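Local coordinates for MMACHC-like protein (Caenorhabditis elegans, PDB 5UJC), which binds methylcobalamin and probably processes vitamin B12 for intracellular trafficking, reductively removing cyanide or alkyl groups from cobalamins with the help of flavin or glutathione, at residues 13-16 with 17-21; 84-87 with 88-92; 130-134 with 135-139. All coordinates share one frame; numbering follows the deposited sequence. Where two conformers were deposited one is given.

Contact 1: 13-16 with 17-21; sequences RVVD and QKLSS
Gln17 folds back along the helix onto Arg13, one turn earlier in helix 5-18, and its side chain can be followed outward atom by atom. CB sits near two carbonyl oxygens, those of Arg13 and Val14. CG, turned away from its own carbonyl carbon (chi1 -72°), comes to 3.1 Å from Arg13 O, the same oxygen that accepts the Gln17 N-H. From there the chain runs extended, so that the amide reaches both neighbours of the preceding turn: OE1 lies 3.7 Å from Val14 CA, and NE2 is 3.7 Å from Arg13 CG. These are van der Waals contacts of a polar amide with C-H groups; Arg13 takes part through its CG, and its guanidinium plane is turned 82° from the amide.

The helix comes to its end at Lys18. Leu19 N still bonds to Val15 O at 2.8 Å, while Val15 CG1 and Leu19 CD1 touch at 4.3 Å on the buried face against strand 53-60. Leu19 itself has left helical geometry, and Asp16 O receives instead a CA-H contact from Ser20 and a proton from a water that accepts the N-H of Ser21. OD1 of Asp16 hydrogen-bonds to Ser27, and OD2 forms a salt bridge with Lys12. The chemistry is thus two-sided: apolar contact lines the inner face, while a water takes the place of a helical N-H at Asp16 O.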
ATOM      1  N   ARG A  13      16.211  -2.806  -9.414  1.00 12.28           N
ATOM      2  CA  ARG A  13      17.318  -2.282  -8.618  1.00 13.22           C
ATOM      3  C   ARG A  13      17.247  -0.756  -8.499  1.00 12.19           C
ATOM      4  O   ARG A  13      17.458  -0.217  -7.433  1.00 12.56           O
ATOM      5  CB  ARG A  13      18.664  -2.697  -9.205  1.00 14.82           C
ATOM      6  CG  ARG A  13      19.836  -2.547  -8.232  1.00 17.31           C
ATOM      7  CD  ARG A  13      19.723  -3.511  -7.032  1.00 19.39           C
ATOM      8  NE  ARG A  13      19.638  -4.903  -7.468  1.00 20.69           N
ATOM      9  CZ  ARG A  13      20.682  -5.685  -7.761  1.00 21.25           C
ATOM     10  NH1 ARG A  13      21.949  -5.252  -7.590  1.00 22.30           N
ATOM     11  NH2 ARG A  13      20.467  -6.918  -8.183  1.00 28.27           N
ATOM     12  N   VAL A  14      16.918  -0.064  -9.586  1.00 13.36           N
ATOM     13  CA  VAL A  14      16.806   1.413  -9.514  1.00 13.69           C
ATOM     14  C   VAL A  14      15.666   1.821  -8.577  1.00 12.51           C
ATOM     15  O   VAL A  14      15.796   2.732  -7.780  1.00 14.20           O
ATOM     16  CB  VAL A  14      16.552   2.047 -10.883  1.00 19.66           C
ATOM     17  CG1 VAL A  14      16.335   3.555 -10.736  1.00 25.08           C
ATOM     18  CG2 VAL A  14      17.698   1.779 -11.773  1.00 23.91           C
ATOM     19  N   VAL A  15      14.534   1.132  -8.692  1.00 12.47           N
ATOM     20  CA  VAL A  15      13.399   1.407  -7.823  1.00 13.26           C
ATOM     21  C   VAL A  15      13.806   1.226  -6.360  1.00 12.41           C
ATOM     22  O   VAL A  15      13.501   2.084  -5.498  1.00 14.07           O
ATOM     23  CB  VAL A  15      12.185   0.527  -8.198  1.00 14.01           C
ATOM     24  CG1 VAL A  15      11.037   0.726  -7.212  1.00 16.97           C
ATOM     25  CG2 VAL A  15      11.728   0.851  -9.625  1.00 15.19           C
ATOM     26  N   ASP A  16      14.509   0.134  -6.083  1.00 12.52           N
ATOM     27  CA  ASP A  16      14.894  -0.203  -4.712  1.00 13.29           C
ATOM     28  C   ASP A  16      16.034   0.691  -4.175  1.00 13.84           C
ATOM     29  O   ASP A  16      16.152   0.896  -2.965  1.00 14.44           O
ATOM     30  CB  ASP A  16      15.283  -1.670  -4.629  1.00 14.03           C
ATOM     31  CG  ASP A  16      14.078  -2.595  -4.767  1.00 16.56           C
ATOM     32  OD1 ASP A  16      12.919  -2.118  -4.582  1.00 18.54           O
ATOM     33  OD2 ASP A  16      14.278  -3.800  -5.006  1.00 17.36           O
ATOM     34  N   GLN A  17      16.799   1.290  -5.082  1.00 12.23           N
ATOM     35  CA  GLN A  17      17.793   2.292  -4.681  1.00 12.89           C
ATOM     36  C   GLN A  17      17.148   3.595  -4.255  1.00 14.07           C
ATOM     37  O   GLN A  17      17.580   4.214  -3.282  1.00 15.65           O
ATOM     38  CB  GLN A  17      18.787   2.547  -5.812  1.00 13.75           C
ATOM     39  CG  GLN A  17      19.750   1.413  -6.038  1.00 14.49           C
ATOM     40  CD  GLN A  17      20.498   1.509  -7.362  1.00 14.68           C
ATOM     41  OE1 GLN A  17      20.159   2.317  -8.248  1.00 17.31           O
ATOM     42  NE2 GLN A  17      21.505   0.693  -7.503  1.00 17.60           N
ATOM     43  N   LYS A  18      16.111   4.018  -4.985  1.00 13.82           N
ATOM     44  CA  LYS A  18      15.525   5.355  -4.775  1.00 12.80           C
ATOM     45  C   LYS A  18      14.345   5.341  -3.810  1.00 14.88           C
ATOM     46  O   LYS A  18      14.069   6.338  -3.181  1.00 18.25           O
ATOM     47  CB  LYS A  18      15.079   5.949  -6.088  1.00 14.48           C
ATOM     48  CG  LYS A  18      16.206   6.178  -7.093  1.00 16.41           C
ATOM     49  CD  LYS A  18      17.437   6.863  -6.486  1.00 22.89           C
ATOM     50  CE  LYS A  18      17.136   8.288  -6.047  1.00 29.61           C
ATOM     51  NZ  LYS A  18      18.354   8.986  -5.546  1.00 36.91           N
ATOM     52  N   LEU A  19      13.669   4.200  -3.696  1.00 12.88           N
ATOM     53  CA  LEU A  19      12.592   3.996  -2.684  1.00 14.23           C
ATOM     54  C   LEU A  19      13.069   2.875  -1.789  1.00 15.81           C
ATOM     55  O   LEU A  19      12.819   1.704  -2.049  1.00 16.12           O
ATOM     56  CB  LEU A  19      11.279   3.649  -3.353  1.00 15.07           C
ATOM     57  CG  LEU A  19      10.738   4.684  -4.346  1.00 14.81           C
ATOM     58  CD1 LEU A  19       9.545   4.095  -5.073  1.00 15.12           C
ATOM     59  CD2 LEU A  19      10.337   5.998  -3.657  1.00 16.01           C
ATOM     60  N   SER A  20      13.843   3.242  -0.776  1.00 14.75           N
ATOM     61  CA  SER A  20      14.689   2.282  -0.072  1.00 15.53           C
ATOM     62  C   SER A  20      13.957   1.624   1.086  1.00 13.44           C
ATOM     63  O   SER A  20      13.020   2.189   1.659  1.00 11.85           O
ATOM     64  CB  SER A  20      15.984   2.976   0.447  1.00 15.18           C
ATOM     65  OG  SER A  20      15.673   3.780   1.580  1.00 22.08           O
ATOM     66  N   SER A  21      14.427   0.446   1.461  1.00 13.24           N
ATOM     67  CA  SER A  21      13.858  -0.265   2.579  1.00 17.12           C
ATOM     68  C   SER A  21      14.027   0.500   3.881  1.00 17.98           C
ATOM     69  O   SER A  21      13.120   0.525   4.699  1.00 19.44           O
ATOM     70  CB  SER A  21      14.448  -1.691   2.702  1.00 39.87           C
ATOM     71  OG  SER A  21      15.836  -1.706   2.466  1.00 43.43           O
TER
HETATM   72  O   HOH W   1      15.503  -0.934  -1.007  1.00 17.94           O
HETATM   73  O   HOH W   2      11.342  -0.245  -3.291  1.00 24.16           O

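Contact 2: 84-87 with 88-92; sequences DEVC and EMVSS
Glu88, one turn on from Asp84 in the short helix 83-89, donates its N-H to Asp84 O at 3.1 Å. Its side chain stretches out fully, and OE1 ends 3.2 Å from OE1 of Glu85, with the two carboxylate planes 67° apart. Two acceptors of like charge this close should repel unless a proton, counterion or solvent intervenes.

Met89 follows, its N-H bonded to Glu85 O at 2.9 Å. The chain bends at successive torsions and lies alongside Glu85, both pointing the same way, with CG 3.5 Å from OE2 and SD somewhat farther. Glu85 can reach it because its chain bends at chi2 (62°), which brings the carboxylate up over the next turn. With an alanine here in place of Glu85, the carboxylate facing Glu88 is gone, and the flank of the Met89 side chain is likely to lose its neighbour.

Val90 is the first residue out of helical geometry, yet its N-H keeps the bond to Val86 O at 2.8 Å. Its CG2 meets Val86 CG1 at 4.1 Å, and both valines rest on Phe80 of helix 62-80. Trp257, from helix 257-265, donates a hydrogen bond from NE1 to Val90 O. The helix end therefore divides by chemistry: paired valines face the protein, whereas the glutamates bring negative charge together on the surface, where solvent could screen it.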
ATOM      1  N   ASP A  84       2.133  26.451  10.537  1.00 15.61           N
ATOM      2  CA  ASP A  84       0.798  26.900  10.146  1.00 18.19           C
ATOM      3  C   ASP A  84       0.733  27.173   8.629  1.00 14.93           C
ATOM      4  O   ASP A  84      -0.247  26.859   7.982  1.00 16.51           O
ATOM      5  CB  ASP A  84       0.385  28.146  10.927  1.00 21.77           C
ATOM      6  CG  ASP A  84       0.015  27.846  12.380  1.00 24.39           C
ATOM      7  OD1 ASP A  84      -0.297  26.682  12.720  1.00 27.97           O
ATOM      8  OD2 ASP A  84       0.024  28.785  13.181  1.00 30.22           O
ATOM      9  N   GLU A  85       1.821  27.685   8.057  1.00 14.46           N
ATOM     10  CA  GLU A  85       1.862  27.910   6.613  1.00 14.90           C
ATOM     11  C   GLU A  85       1.861  26.611   5.808  1.00 14.22           C
ATOM     12  O   GLU A  85       1.155  26.504   4.824  1.00 14.27           O
ATOM     13  CB  GLU A  85       3.060  28.785   6.212  1.00 17.76           C
ATOM     14  CG  GLU A  85       2.982  29.319   4.771  1.00 22.03           C
ATOM     15  CD  GLU A  85       1.773  30.244   4.517  1.00 29.27           C
ATOM     16  OE1 GLU A  85       1.162  30.738   5.502  1.00 33.36           O
ATOM     17  OE2 GLU A  85       1.451  30.496   3.325  1.00 35.90           O
ATOM     18  N   VAL A  86       2.628  25.631   6.252  0.60 13.08           N
ATOM     19  CA  VAL A  86       2.628  24.346   5.571  0.60 13.70           C
ATOM     20  C   VAL A  86       1.226  23.760   5.580  0.60 13.61           C
ATOM     21  O   VAL A  86       0.751  23.240   4.570  0.60 13.58           O
ATOM     22  CB  VAL A  86       3.554  23.317   6.230  0.60 16.94           C
ATOM     23  CG1 VAL A  86       3.588  22.051   5.383  0.60 19.47           C
ATOM     24  CG2 VAL A  86       4.933  23.841   6.377  0.60 20.40           C
ATOM     25  N   CYS A  87       0.585  23.801   6.739  1.00 13.12           N
ATOM     26  CA  CYS A  87      -0.787  23.249   6.879  0.74 15.53           C
ATOM     27  C   CYS A  87      -1.754  23.901   5.923  1.00 15.47           C
ATOM     28  O   CYS A  87      -2.580  23.211   5.308  1.00 18.92           O
ATOM     29  CB  CYS A  87      -1.297  23.425   8.296  0.74 19.31           C
ATOM     30  SG  CYS A  87      -0.454  22.391   9.468  0.74 20.96           S
ATOM     31  N   GLU A  88      -1.650  25.226   5.773  1.00 15.36           N
ATOM     32  CA  GLU A  88      -2.528  25.978   4.867  1.00 17.28           C
ATOM     33  C   GLU A  88      -2.255  25.593   3.423  1.00 17.20           C
ATOM     34  O   GLU A  88      -3.189  25.426   2.625  1.00 20.77           O
ATOM     35  CB  GLU A  88      -2.329  27.482   5.056  1.00 19.76           C
ATOM     36  CG  GLU A  88      -3.141  28.358   4.100  1.00 28.17           C
ATOM     37  CD  GLU A  88      -2.844  29.844   4.256  1.00 37.79           C
ATOM     38  OE1 GLU A  88      -1.986  30.212   5.102  1.00 54.80           O
ATOM     39  OE2 GLU A  88      -3.458  30.650   3.512  1.00 50.79           O
ATOM     40  N   MET A  89      -0.975  25.462   3.071  1.00 13.97           N
ATOM     41  CA  MET A  89      -0.588  25.320   1.657  1.00 13.83           C
ATOM     42  C   MET A  89      -0.553  23.879   1.151  1.00 12.95           C
ATOM     43  O   MET A  89      -0.601  23.654  -0.055  1.00 15.91           O
ATOM     44  CB  MET A  89       0.752  25.999   1.398  1.00 14.98           C
ATOM     45  CG  MET A  89       0.701  27.497   1.615  1.00 16.75           C
ATOM     46  SD  MET A  89      -0.670  28.374   0.815  1.00 19.73           S
ATOM     47  CE  MET A  89      -0.342  28.049  -0.940  1.00 23.72           C
ATOM     48  N   VAL A  90      -0.448  22.928   2.064  1.00 13.55           N
ATOM     49  CA  VAL A  90      -0.351  21.506   1.707  1.00 14.07           C
ATOM     50  C   VAL A  90      -1.508  20.719   2.342  1.00 12.87           C
ATOM     51  O   VAL A  90      -1.399  20.186   3.450  1.00 16.45           O
ATOM     52  CB  VAL A  90       0.996  20.911   2.110  1.00 14.79           C
ATOM     53  CG1 VAL A  90       1.096  19.429   1.648  1.00 17.63           C
ATOM     54  CG2 VAL A  90       2.119  21.749   1.528  1.00 16.29           C
ATOM     55  N   SER A  91      -2.616  20.635   1.612  1.00 13.71           N
ATOM     56  CA  SER A  91      -3.807  19.970   2.110  1.00 14.44           C
ATOM     57  C   SER A  91      -3.634  18.453   2.103  1.00 12.95           C
ATOM     58  O   SER A  91      -4.329  17.734   2.835  1.00 15.02           O
ATOM     59  CB  SER A  91      -5.038  20.346   1.248  1.00 18.65           C
ATOM     60  OG  SER A  91      -5.433  21.681   1.464  1.00 23.76           O
ATOM     61  N   SER A  92      -2.778  17.965   1.204  1.00 11.86           N
ATOM     62  CA  SER A  92      -2.640  16.539   0.940  1.00 10.88           C
ATOM     63  C   SER A  92      -1.171  16.123   1.173  1.00  9.81           C
ATOM     64  O   SER A  92      -0.435  15.838   0.231  1.00 10.66           O
ATOM     65  CB  SER A  92      -3.064  16.229  -0.509  1.00 12.06           C
ATOM     66  OG  SER A  92      -4.356  16.737  -0.786  1.00 14.65           O
TER

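Contact 3: 130-134 with 135-139; sequences PKILM and QTCGH
This is a helix N-terminus whose touching residues are buried, where the loop after strand 117-120 turns into helix 134-140 at the cobalamin pocket. Leu133 occupies the N-cap position, and its carbonyl oxygen opens the helical hydrogen bonding by accepting Cys137 N at 3.1 Å; the donor lies in the carbonyl plane and the bond is nearly straight, 165° at the hydrogen. Met134 O takes Gly138 N in the next step, at 2.8 Å.

Backbone and side chain at this turn serve the ligand. Ile132 O and Met134 N, on either side of the N-cap residue, both hydrogen-bond to methylcobalamin, and Gln135 NE2 bonds to the ligand as well as to Gly173 O. Thr136 packs on Tyr35 and Ala38 of helix 32-39, and brings CB to 3.5 Å from Leu133 O. The Met134 side chain packs on Phe186 and Val189 of strand 185-196; the turn thus touches both helix 32-39 and the four-stranded antiparallel sheet.

Across the turn itself the closest side-chain meeting is sulfur against hydrocarbon. Ile132, with CG1 anti to its own N (chi1 -164°), extends CD1 to 3.6 Å from SG of Cys137.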
ATOM      1  N   PRO A 130     -11.580   1.661  -8.897  1.00 11.22           N
ATOM      2  CA  PRO A 130     -10.129   1.620  -8.746  1.00 10.40           C
ATOM      3  C   PRO A 130      -9.459   1.062  -9.988  1.00  9.49           C
ATOM      4  O   PRO A 130      -9.928   0.104 -10.560  1.00 11.55           O
ATOM      5  CB  PRO A 130      -9.922   0.693  -7.548  1.00 12.09           C
ATOM      6  CG  PRO A 130     -11.194   0.779  -6.793  1.00 13.64           C
ATOM      7  CD  PRO A 130     -12.256   0.902  -7.841  1.00 12.07           C
ATOM      8  N   LYS A 131      -8.366   1.693 -10.405  1.00  9.56           N
ATOM      9  CA  LYS A 131      -7.651   1.236 -11.581  1.00 10.35           C
ATOM     10  C   LYS A 131      -6.916  -0.057 -11.382  1.00  9.26           C
ATOM     11  O   LYS A 131      -6.702  -0.791 -12.358  1.00 11.09           O
ATOM     12  CB  LYS A 131      -6.699   2.310 -12.085  1.00 11.76           C
ATOM     13  CG  LYS A 131      -7.401   3.569 -12.536  1.00 17.89           C
ATOM     14  CD  LYS A 131      -6.570   4.391 -13.515  1.00 24.12           C
ATOM     15  CE  LYS A 131      -6.729   3.875 -14.936  1.00 26.64           C
ATOM     16  NZ  LYS A 131      -6.532   4.954 -15.954  1.00 30.61           N
ATOM     17  N   ILE A 132      -6.465  -0.335 -10.157  1.00  8.90           N
ATOM     18  CA  ILE A 132      -5.796  -1.594  -9.869  1.00  9.27           C
ATOM     19  C   ILE A 132      -6.067  -2.007  -8.440  1.00  9.04           C
ATOM     20  O   ILE A 132      -6.156  -1.150  -7.539  1.00 10.21           O
ATOM     21  CB  ILE A 132      -4.292  -1.525 -10.186  1.00 11.31           C
ATOM     22  CG1 ILE A 132      -3.697  -2.948 -10.266  1.00 13.32           C
ATOM     23  CG2 ILE A 132      -3.550  -0.657  -9.180  1.00 12.11           C
ATOM     24  CD1 ILE A 132      -2.345  -2.982 -10.914  1.00 13.10           C
ATOM     25  N   LEU A 133      -6.297  -3.308  -8.239  1.00  9.34           N
ATOM     26  CA  LEU A 133      -6.692  -3.827  -6.929  1.00  9.73           C
ATOM     27  C   LEU A 133      -5.462  -4.305  -6.190  1.00  8.50           C
ATOM     28  O   LEU A 133      -4.876  -5.345  -6.513  1.00  8.93           O
ATOM     29  CB  LEU A 133      -7.735  -4.947  -7.091  1.00  9.27           C
ATOM     30  CG  LEU A 133      -9.065  -4.463  -7.681  1.00  9.60           C
ATOM     31  CD1 LEU A 133      -9.999  -5.620  -7.823  1.00 10.96           C
ATOM     32  CD2 LEU A 133      -9.688  -3.354  -6.829  1.00 11.80           C
ATOM     33  N   MET A 134      -5.029  -3.500  -5.236  1.00  8.50           N
ATOM     34  CA  MET A 134      -3.721  -3.687  -4.610  1.00  8.65           C
ATOM     35  C   MET A 134      -3.581  -4.945  -3.776  1.00  8.07           C
ATOM     36  O   MET A 134      -2.516  -5.569  -3.752  1.00  9.13           O
ATOM     37  CB  MET A 134      -3.394  -2.479  -3.740  1.00  9.27           C
ATOM     38  CG  MET A 134      -3.128  -1.249  -4.505  1.00  9.36           C
ATOM     39  SD  MET A 134      -1.681  -1.414  -5.544  1.00 11.25           S
ATOM     40  CE  MET A 134      -1.524   0.242  -6.158  1.00 11.21           C
ATOM     41  N   GLN A 135      -4.654  -5.341  -3.098  1.00  7.97           N
ATOM     42  CA  GLN A 135      -4.585  -6.566  -2.283  1.00  8.17           C
ATOM     43  C   GLN A 135      -4.435  -7.795  -3.159  1.00  7.97           C
ATOM     44  O   GLN A 135      -3.721  -8.739  -2.814  1.00  9.09           O
ATOM     45  CB  GLN A 135      -5.797  -6.683  -1.359  1.00  9.45           C
ATOM     46  CG  GLN A 135      -5.866  -5.530  -0.368  1.00  9.09           C
ATOM     47  CD  GLN A 135      -7.254  -5.297   0.141  1.00  9.17           C
ATOM     48  OE1 GLN A 135      -8.194  -5.116  -0.644  1.00 10.05           O
ATOM     49  NE2 GLN A 135      -7.414  -5.319   1.464  1.00  9.24           N
ATOM     50  N   THR A 136      -5.054  -7.763  -4.333  1.00  8.37           N
ATOM     51  CA  THR A 136      -4.869  -8.849  -5.300  1.00  9.54           C
ATOM     52  C   THR A 136      -3.420  -8.859  -5.822  1.00  9.47           C
ATOM     53  O   THR A 136      -2.789  -9.914  -5.865  1.00  9.81           O
ATOM     54  CB  THR A 136      -5.879  -8.744  -6.444  1.00  9.72           C
ATOM     55  OG1 THR A 136      -7.203  -8.966  -5.928  1.00 10.53           O
ATOM     56  CG2 THR A 136      -5.607  -9.767  -7.522  1.00 10.59           C
ATOM     57  N   CYS A 137      -2.878  -7.676  -6.158  1.00  9.33           N
ATOM     58  CA  CYS A 137      -1.469  -7.606  -6.546  1.00 10.09           C
ATOM     59  C   CYS A 137      -0.570  -8.185  -5.451  1.00  9.54           C
ATOM     60  O   CYS A 137       0.359  -8.908  -5.727  1.00 10.82           O
ATOM     61  CB  CYS A 137      -1.016  -6.165  -6.834  1.00 10.94           C
ATOM     62  SG  CYS A 137      -1.780  -5.410  -8.260  1.00 11.61           S
ATOM     63  N   GLY A 138      -0.828  -7.803  -4.209  1.00  8.25           N
ATOM     64  CA  GLY A 138       0.003  -8.252  -3.109  1.00  8.74           C
ATOM     65  C   GLY A 138       0.007  -9.747  -2.942  1.00  8.43           C
ATOM     66  O   GLY A 138       1.051 -10.361  -2.595  1.00 10.07           O
ATOM     67  N   HIS A 139      -1.144 -10.359  -3.183  1.00  8.87           N
ATOM     68  CA  HIS A 139      -1.254 -11.807  -3.041  1.00  9.05           C
ATOM     69  C   HIS A 139      -0.529 -12.534  -4.199  1.00  9.82           C
ATOM     70  O   HIS A 139       0.299 -13.434  -3.968  1.00 10.78           O
ATOM     71  CB  HIS A 139      -2.725 -12.201  -2.988  1.00  9.41           C
ATOM     72  CG  HIS A 139      -2.964 -13.606  -2.527  1.00 10.72           C
ATOM     73  ND1 HIS A 139      -3.189 -13.922  -1.211  1.00 10.08           N
ATOM     74  CD2 HIS A 139      -2.998 -14.773  -3.207  1.00 12.33           C
ATOM     75  CE1 HIS A 139      -3.374 -15.223  -1.096  1.00 11.26           C
ATOM     76  NE2 HIS A 139      -3.260 -15.764  -2.296  1.00 13.93           N
TER

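The three contacts illustrate how helix ends are finished in different surroundings: contacts 1 and 2 are C-terminal ends, contact 3 is a beginning. They come in series along the chain and none touches another. Contact 3 is the one at the ligand, the side chain of Gln135 lying about 3 Å from the bound methylcobalamin. The centres of contacts 1 and 3 are 21 Å apart, yet the Leu19 and Met134 side chains are about 12 Å apart, and the two rest on neighbouring strands, 53-60 and 185-196, of one sheet. Contact 2 lies farthest out, centred 31 Å from contact 3 and away from the cobalamin pocket.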